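Local coordinates for Mlr3007 protein (Mesorhizobium loti, PDB 3QQM) that probably transfers amino groups between branched-chain amino acids and 2-oxoglutarate as a class-IV, pyridoxal-phosphate-dependent aminotransferase, at residues Trp99-Ser110 and Gln136-Gly147. Numbering follows the deposited sequence.
With EDO (1,2-ethanediol), chain B; EDO (1,2-ethanediol), chain T.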
ATOM      1  N   TRP A  99     -15.230   2.341  -4.995  1.00 23.62           N
ATOM      2  CA  TRP A  99     -14.870   2.917  -3.695  1.00 22.62           C
ATOM      3  C   TRP A  99     -15.013   4.438  -3.663  1.00 22.37           C
ATOM      4  O   TRP A  99     -14.577   5.130  -4.595  1.00 22.02           O
ATOM      5  CB  TRP A  99     -13.420   2.542  -3.358  1.00 21.56           C
ATOM      6  CG  TRP A  99     -13.273   1.275  -2.607  1.00 21.33           C
ATOM      7  CD1 TRP A  99     -14.151   0.225  -2.571  1.00 21.26           C
ATOM      8  CD2 TRP A  99     -12.097   0.823  -1.947  1.00 20.05           C
ATOM      9  NE1 TRP A  99     -13.653  -0.781  -1.803  1.00 21.15           N
ATOM     10  CE2 TRP A  99     -12.378  -0.458  -1.429  1.00 20.40           C
ATOM     11  CE3 TRP A  99     -10.859   1.398  -1.688  1.00 18.50           C
ATOM     12  CZ2 TRP A  99     -11.471  -1.166  -0.676  1.00 19.47           C
ATOM     13  CZ3 TRP A  99      -9.961   0.703  -0.943  1.00 19.04           C
ATOM     14  CH2 TRP A  99     -10.267  -0.575  -0.435  1.00 19.04           C
ATOM     15  N   ILE A 100     -15.638   4.933  -2.588  1.00 22.18           N
ATOM     16  CA  ILE A 100     -15.840   6.349  -2.374  0.50 22.10           C
ATOM     17  C   ILE A 100     -14.628   6.881  -1.638  1.00 21.14           C
ATOM     18  O   ILE A 100     -14.219   6.306  -0.625  1.00 20.55           O
ATOM     19  CB  ILE A 100     -17.079   6.630  -1.495  0.50 23.06           C
ATOM     20  CG1 ILE A 100     -18.350   6.011  -2.097  0.50 23.99           C
ATOM     21  CG2 ILE A 100     -17.262   8.142  -1.299  0.50 23.18           C
ATOM     22  CD1 ILE A 100     -19.582   6.212  -1.227  0.50 24.70           C
ATOM     23  N   LEU A 101     -14.053   7.971  -2.143  1.00 20.47           N
ATOM     24  CA  LEU A 101     -12.880   8.582  -1.513  1.00 19.62           C
ATOM     25  C   LEU A 101     -13.221   9.914  -0.924  1.00 19.70           C
ATOM     26  O   LEU A 101     -14.063  10.625  -1.464  1.00 20.17           O
ATOM     27  CB  LEU A 101     -11.771   8.816  -2.548  1.00 18.74           C
ATOM     28  CG  LEU A 101     -11.372   7.617  -3.370  1.00 18.08           C
ATOM     29  CD1 LEU A 101     -10.329   8.021  -4.381  1.00 17.45           C
ATOM     30  CD2 LEU A 101     -10.856   6.513  -2.475  1.00 16.38           C
ATOM     31  N   ARG A 102     -12.527  10.261   0.161  1.00 19.36           N
ATOM     32  CA  ARG A 102     -12.654  11.556   0.819  1.00 19.70           C
ATOM     33  C   ARG A 102     -11.234  12.025   1.197  1.00 19.13           C
ATOM     34  O   ARG A 102     -10.308  11.199   1.344  1.00 18.29           O
ATOM     35  CB  ARG A 102     -13.505  11.483   2.087  1.00 20.29           C
ATOM     36  CG  ARG A 102     -14.884  10.889   1.916  1.00 22.51           C
ATOM     37  CD  ARG A 102     -15.791  11.758   1.146  1.00 23.96           C
ATOM     38  NE  ARG A 102     -16.186  12.924   1.940  1.00 26.22           N
ATOM     39  CZ  ARG A 102     -17.295  12.999   2.682  1.00 27.14           C
ATOM     40  NH1 ARG A 102     -18.156  11.979   2.755  1.00 27.62           N
ATOM     41  NH2 ARG A 102     -17.538  14.105   3.358  1.00 27.78           N
ATOM     42  N   LEU A 103     -11.079  13.334   1.382  1.00 18.99           N
ATOM     43  CA  LEU A 103      -9.801  13.926   1.748  1.00 18.86           C
ATOM     44  C   LEU A 103      -9.685  14.128   3.245  1.00 19.19           C
ATOM     45  O   LEU A 103     -10.548  14.759   3.880  1.00 19.33           O
ATOM     46  CB  LEU A 103      -9.640  15.285   1.082  1.00 19.04           C
ATOM     47  CG  LEU A 103      -8.365  16.086   1.371  1.00 18.95           C
ATOM     48  CD1 LEU A 103      -7.135  15.389   0.813  1.00 17.16           C
ATOM     49  CD2 LEU A 103      -8.512  17.489   0.778  1.00 18.81           C
ATOM     50  N   ALA A 104      -8.619  13.592   3.813  1.00 18.88           N
ATOM     51  CA  ALA A 104      -8.373  13.761   5.222  1.00 19.67           C
ATOM     52  C   ALA A 104      -7.756  15.119   5.451  1.00 19.92           C
ATOM     53  O   ALA A 104      -7.108  15.658   4.562  1.00 19.29           O
ATOM     54  CB  ALA A 104      -7.391  12.690   5.741  1.00 18.92           C
ATOM     55  N   ARG A 105      -7.975  15.668   6.639  1.00 20.62           N
ATOM     56  CA  ARG A 105      -7.358  16.941   7.024  0.50 21.06           C
ATOM     57  C   ARG A 105      -5.955  16.597   7.494  1.00 20.55           C
ATOM     58  O   ARG A 105      -5.069  17.423   7.479  1.00 20.37           O
ATOM     59  CB  ARG A 105      -8.121  17.691   8.138  0.50 22.00           C
ATOM     60  CG  ARG A 105      -8.035  17.055   9.511  0.50 22.89           C
ATOM     61  CD  ARG A 105      -8.573  17.974  10.609  0.50 24.76           C
ATOM     62  NE  ARG A 105      -9.998  18.269  10.488  0.50 26.42           N
ATOM     63  CZ  ARG A 105     -10.961  17.515  11.020  0.50 27.71           C
ATOM     64  NH1 ARG A 105     -10.652  16.396  11.679  0.50 27.05           N
ATOM     65  NH2 ARG A 105     -12.239  17.866  10.867  0.50 28.36           N
ATOM     66  N   THR A 106      -5.768  15.338   7.883  1.00 20.51           N
ATOM     67  CA  THR A 106      -4.473  14.820   8.314  1.00 20.46           C
ATOM     68  C   THR A 106      -3.504  14.963   7.150  1.00 19.57           C
ATOM     69  O   THR A 106      -3.748  14.414   6.098  1.00 18.80           O
ATOM     70  CB  THR A 106      -4.550  13.301   8.610  1.00 20.22           C
ATOM     71  OG1 THR A 106      -5.512  13.065   9.636  1.00 22.22           O
ATOM     72  CG2 THR A 106      -3.185  12.740   9.031  1.00 19.78           C
ATOM     73  N   ARG A 107      -2.420  15.696   7.354  1.00 19.86           N
ATOM     74  CA  ARG A 107      -1.413  15.896   6.303  0.50 19.40           C
ATOM     75  C   ARG A 107      -0.099  15.138   6.543  1.00 18.96           C
ATOM     76  O   ARG A 107       0.304  14.918   7.661  1.00 18.90           O
ATOM     77  CB  ARG A 107      -1.130  17.383   6.136  0.50 19.68           C
ATOM     78  CG  ARG A 107      -2.348  18.163   5.681  0.50 20.60           C
ATOM     79  CD  ARG A 107      -2.886  17.596   4.365  0.50 20.82           C
ATOM     80  NE  ARG A 107      -4.174  18.170   3.977  0.50 21.09           N
ATOM     81  CZ  ARG A 107      -4.296  19.240   3.213  0.50 21.78           C
ATOM     82  NH1 ARG A 107      -3.207  19.853   2.755  0.50 20.96           N
ATOM     83  NH2 ARG A 107      -5.501  19.701   2.913  0.50 23.19           N
ATOM     84  N   LEU A 108       0.536  14.741   5.448  1.00 18.37           N
ATOM     85  CA  LEU A 108       1.802  14.059   5.469  1.00 18.17           C
ATOM     86  C   LEU A 108       2.888  15.118   5.266  1.00 18.75           C
ATOM     87  O   LEU A 108       2.655  16.189   4.669  1.00 18.32           O
ATOM     88  CB  LEU A 108       1.906  13.015   4.344  1.00 17.82           C
ATOM     89  CG  LEU A 108       0.960  11.799   4.414  1.00 17.29           C
ATOM     90  CD1 LEU A 108       1.068  10.945   3.180  1.00 17.45           C
ATOM     91  CD2 LEU A 108       1.257  11.005   5.621  1.00 17.13           C
ATOM     92  N   ASP A 109       4.073  14.811   5.784  1.00 19.22           N
ATOM     93  CA  ASP A 109       5.231  15.660   5.669  1.00 19.72           C
ATOM     94  C   ASP A 109       6.154  15.062   4.597  1.00 19.29           C
ATOM     95  O   ASP A 109       6.728  13.983   4.783  1.00 19.02           O
ATOM     96  CB  ASP A 109       5.934  15.750   7.026  1.00 20.47           C
ATOM     97  CG  ASP A 109       7.228  16.559   6.968  1.00 21.60           C
ATOM     98  OD1 ASP A 109       7.641  16.942   5.850  1.00 21.46           O
ATOM     99  OD2 ASP A 109       7.856  16.769   8.038  1.00 24.60           O
ATOM    100  N   SER A 110       6.342  15.783   3.500  1.00 19.46           N
ATOM    101  CA  SER A 110       7.159  15.280   2.391  1.00 19.38           C
ATOM    102  C   SER A 110       8.595  14.960   2.769  1.00 19.95           C
ATOM    103  O   SER A 110       9.255  14.233   2.042  1.00 19.89           O
ATOM    104  CB  SER A 110       7.165  16.264   1.218  1.00 19.46           C
ATOM    105  OG  SER A 110       7.933  17.408   1.518  1.00 20.27           O
ATOM    106  N   GLN A 136     -18.900   6.714   4.800  1.00 24.35           N
ATOM    107  CA  GLN A 136     -18.529   8.029   4.262  1.00 23.64           C
ATOM    108  C   GLN A 136     -17.360   7.908   3.264  1.00 22.17           C
ATOM    109  O   GLN A 136     -17.254   8.688   2.332  1.00 21.45           O
ATOM    110  CB  GLN A 136     -18.150   8.988   5.397  1.00 23.75           C
ATOM    111  CG  GLN A 136     -19.286   9.354   6.335  1.00 24.41           C
ATOM    112  CD  GLN A 136     -18.835  10.232   7.536  1.00 24.73           C
ATOM    113  OE1 GLN A 136     -17.844   9.948   8.204  1.00 23.68           O
ATOM    114  NE2 GLN A 136     -19.613  11.269   7.828  1.00 26.43           N
ATOM    115  N   ALA A 137     -16.481   6.928   3.489  1.00 21.43           N
ATOM    116  CA  ALA A 137     -15.337   6.700   2.616  1.00 20.59           C
ATOM    117  C   ALA A 137     -14.791   5.280   2.735  1.00 20.12           C
ATOM    118  O   ALA A 137     -14.519   4.787   3.822  1.00 19.98           O
ATOM    119  CB  ALA A 137     -14.223   7.721   2.924  1.00 20.11           C
ATOM    120  N   ASP A 138     -14.664   4.620   1.607  1.00 20.03           N
ATOM    121  CA  ASP A 138     -14.093   3.283   1.564  1.00 19.84           C
ATOM    122  C   ASP A 138     -12.584   3.448   1.722  1.00 19.13           C
ATOM    123  O   ASP A 138     -11.902   2.576   2.309  1.00 18.96           O
ATOM    124  CB  ASP A 138     -14.455   2.614   0.259  1.00 20.13           C
ATOM    125  CG  ASP A 138     -15.947   2.371   0.140  1.00 21.39           C
ATOM    126  OD1 ASP A 138     -16.458   1.493   0.895  1.00 22.25           O
ATOM    127  OD2 ASP A 138     -16.595   3.025  -0.713  1.00 21.45           O
ATOM    128  N   GLU A 139     -12.074   4.602   1.253  1.00 18.47           N
ATOM    129  CA  GLU A 139     -10.655   4.941   1.371  1.00 17.60           C
ATOM    130  C   GLU A 139     -10.499   6.449   1.570  1.00 17.42           C
ATOM    131  O   GLU A 139     -11.254   7.242   1.038  1.00 17.68           O
ATOM    132  CB  GLU A 139      -9.873   4.434   0.147  1.00 17.23           C
ATOM    133  CG  GLU A 139      -8.371   4.794   0.056  1.00 17.00           C
ATOM    134  CD  GLU A 139      -7.522   4.274   1.232  1.00 17.65           C
ATOM    135  OE1 GLU A 139      -7.884   4.516   2.396  1.00 17.02           O
ATOM    136  OE2 GLU A 139      -6.425   3.714   0.977  1.00 18.50           O
ATOM    137  N   VAL A 140      -9.483   6.818   2.340  1.00 17.09           N
ATOM    138  CA  VAL A 140      -9.206   8.183   2.681  1.00 16.64           C
ATOM    139  C   VAL A 140      -7.882   8.591   2.091  1.00 16.44           C
ATOM    140  O   VAL A 140      -6.875   7.902   2.288  1.00 16.41           O
ATOM    141  CB  VAL A 140      -9.150   8.320   4.234  1.00 16.86           C
ATOM    142  CG1 VAL A 140      -8.817   9.748   4.672  1.00 15.99           C
ATOM    143  CG2 VAL A 140     -10.449   7.880   4.818  1.00 16.18           C
ATOM    144  N   LEU A 141      -7.866   9.713   1.379  1.00 16.25           N
ATOM    145  CA  LEU A 141      -6.640  10.205   0.798  1.00 15.81           C
ATOM    146  C   LEU A 141      -6.000  11.249   1.708  1.00 15.88           C
ATOM    147  O   LEU A 141      -6.694  11.953   2.458  1.00 16.49           O
ATOM    148  CB  LEU A 141      -6.885  10.836  -0.575  1.00 15.89           C
ATOM    149  CG  LEU A 141      -7.604  10.010  -1.650  1.00 16.21           C
ATOM    150  CD1 LEU A 141      -7.619  10.777  -2.988  1.00 14.96           C
ATOM    151  CD2 LEU A 141      -6.952   8.626  -1.810  1.00 15.10           C
ATOM    152  N   LEU A 142      -4.671  11.330   1.637  1.00 15.34           N
ATOM    153  CA  LEU A 142      -3.889  12.299   2.380  1.00 15.32           C
ATOM    154  C   LEU A 142      -3.043  13.128   1.404  1.00 15.26           C
ATOM    155  O   LEU A 142      -2.498  12.594   0.436  1.00 14.85           O
ATOM    156  CB  LEU A 142      -2.928  11.613   3.372  1.00 14.99           C
ATOM    157  CG  LEU A 142      -3.519  10.766   4.502  1.00 15.03           C
ATOM    158  CD1 LEU A 142      -3.975   9.433   3.939  1.00 15.18           C
ATOM    159  CD2 LEU A 142      -2.500  10.540   5.597  1.00 13.15           C
ATOM    160  N   ALA A 143      -2.928  14.419   1.689  1.00 15.54           N
ATOM    161  CA  ALA A 143      -2.108  15.341   0.909  1.00 15.68           C
ATOM    162  C   ALA A 143      -0.938  15.785   1.784  1.00 15.61           C
ATOM    163  O   ALA A 143      -0.940  15.536   2.953  1.00 15.97           O
ATOM    164  CB  ALA A 143      -2.928  16.559   0.449  1.00 15.86           C
ATOM    165  N   ASN A 144       0.062  16.434   1.195  1.00 15.80           N
ATOM    166  CA  ASN A 144       1.234  16.899   1.932  1.00 15.82           C
ATOM    167  C   ASN A 144       1.169  18.399   2.230  1.00 16.35           C
ATOM    168  O   ASN A 144       0.148  19.025   1.987  1.00 16.12           O
ATOM    169  CB  ASN A 144       2.510  16.544   1.167  1.00 15.50           C
ATOM    170  CG  ASN A 144       2.634  17.278  -0.174  1.00 15.76           C
ATOM    171  OD1 ASN A 144       1.923  18.275  -0.442  1.00 16.25           O
ATOM    172  ND2 ASN A 144       3.558  16.800  -1.017  1.00 14.35           N
ATOM    173  N   GLU A 145       2.277  18.979   2.721  1.00 17.02           N
ATOM    174  CA  GLU A 145       2.307  20.426   3.103  1.00 17.73           C
ATOM    175  C   GLU A 145       2.099  21.400   1.959  1.00 17.88           C
ATOM    176  O   GLU A 145       1.923  22.578   2.181  1.00 18.27           O
ATOM    177  CB  GLU A 145       3.584  20.806   3.905  1.00 18.03           C
ATOM    178  CG  GLU A 145       4.940  20.776   3.187  1.00 18.58           C
ATOM    179  CD  GLU A 145       5.532  19.363   2.914  1.00 19.15           C
ATOM    180  OE1 GLU A 145       4.817  18.333   3.007  1.00 19.01           O
ATOM    181  OE2 GLU A 145       6.729  19.299   2.602  1.00 18.95           O
ATOM    182  N   ARG A 146       2.150  20.899   0.731  1.00 18.26           N
ATOM    183  CA  ARG A 146       1.934  21.714  -0.477  1.00 18.58           C
ATOM    184  C   ARG A 146       0.598  21.375  -1.158  1.00 18.01           C
ATOM    185  O   ARG A 146       0.342  21.774  -2.286  1.00 17.48           O
ATOM    186  CB  ARG A 146       3.131  21.577  -1.417  1.00 18.85           C
ATOM    187  CG  ARG A 146       4.380  22.245  -0.810  1.00 21.29           C
ATOM    188  CD  ARG A 146       5.607  22.174  -1.680  1.00 23.08           C
ATOM    189  NE  ARG A 146       6.007  20.791  -1.880  1.00 25.02           N
ATOM    190  CZ  ARG A 146       6.752  20.079  -1.029  1.00 27.14           C
ATOM    191  NH1 ARG A 146       7.176  20.600   0.118  1.00 28.61           N
ATOM    192  NH2 ARG A 146       7.049  18.818  -1.316  1.00 27.72           N
ATOM    193  N   GLY A 147      -0.269  20.676  -0.418  1.00 17.61           N
ATOM    194  CA  GLY A 147      -1.606  20.303  -0.894  1.00 17.36           C
ATOM    195  C   GLY A 147      -1.643  19.347  -2.068  1.00 16.98           C
ATOM    196  O   GLY A 147      -2.629  19.299  -2.803  1.00 17.08           O
TER
HETATM  197  C1  EDO B 306     -20.059   0.726   1.549  1.00 60.48           C
HETATM  198  O1  EDO B 306     -18.873   0.608   0.750  1.00 59.99           O
HETATM  199  C2  EDO B 306     -20.190   2.139   2.111  1.00 60.55           C
HETATM  200  O2  EDO B 306     -19.924   3.139   1.109  1.00 60.73           O
HETATM  201  C1  EDO T 275      -9.043   0.426   5.133  1.00 28.40           C
HETATM  202  O1  EDO T 275      -9.718   0.449   6.393  1.00 28.94           O
HETATM  203  C2  EDO T 275      -9.875   1.177   4.094  1.00 27.31           C
HETATM  204  O2  EDO T 275      -9.516   2.556   4.037  1.00 24.83           O
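Leu101, Arg102 and Leu103 pair in parallel with Glu139, Val140 and Leu141, joining neighbouring strands of a mixed sheet through a crossover that contains helix 123-130, a beta-alpha-beta unit. Arg102 O receives Leu141 N at 2.9 Å, whereas the bond from Arg102 N to Glu139 O is weak. Packing is tight on the side facing helix 123-130, where Ala104 CB sits only 3.4 Å from Val140 CG1; alanine's small methyl suits this place beside Ala128. Further along, Leu108 CD2 meets Leu142 CD2 at 3.8 Å, the two side chains crossing at about a right angle.

At the start of the pairing, Asp138 lays its CB over one face of the Trp99 indole, a CH-pi contact 3.6 Å from the five-membered ring's centroid, and Trp99 CE3 lies 3.7 Å from Glu139 CB. With chi1 at -65°, the Asp138 carboxylate swings beside its own backbone N, and OD2 takes Ile100 N almost straight (176°) on the anti lone pair. Replacing Trp99 with an alanine would probably leave Asp138 CB without its ring face and Glu139 CB without this aromatic neighbour.

The far end is looser and more exposed. Glu145 reaches back to Ser110, whose OG lies doubtfully close to Glu145 OE2, while Glu145 OE1 accepts Ser110 N on its syn side at 3.0 Å and 168°.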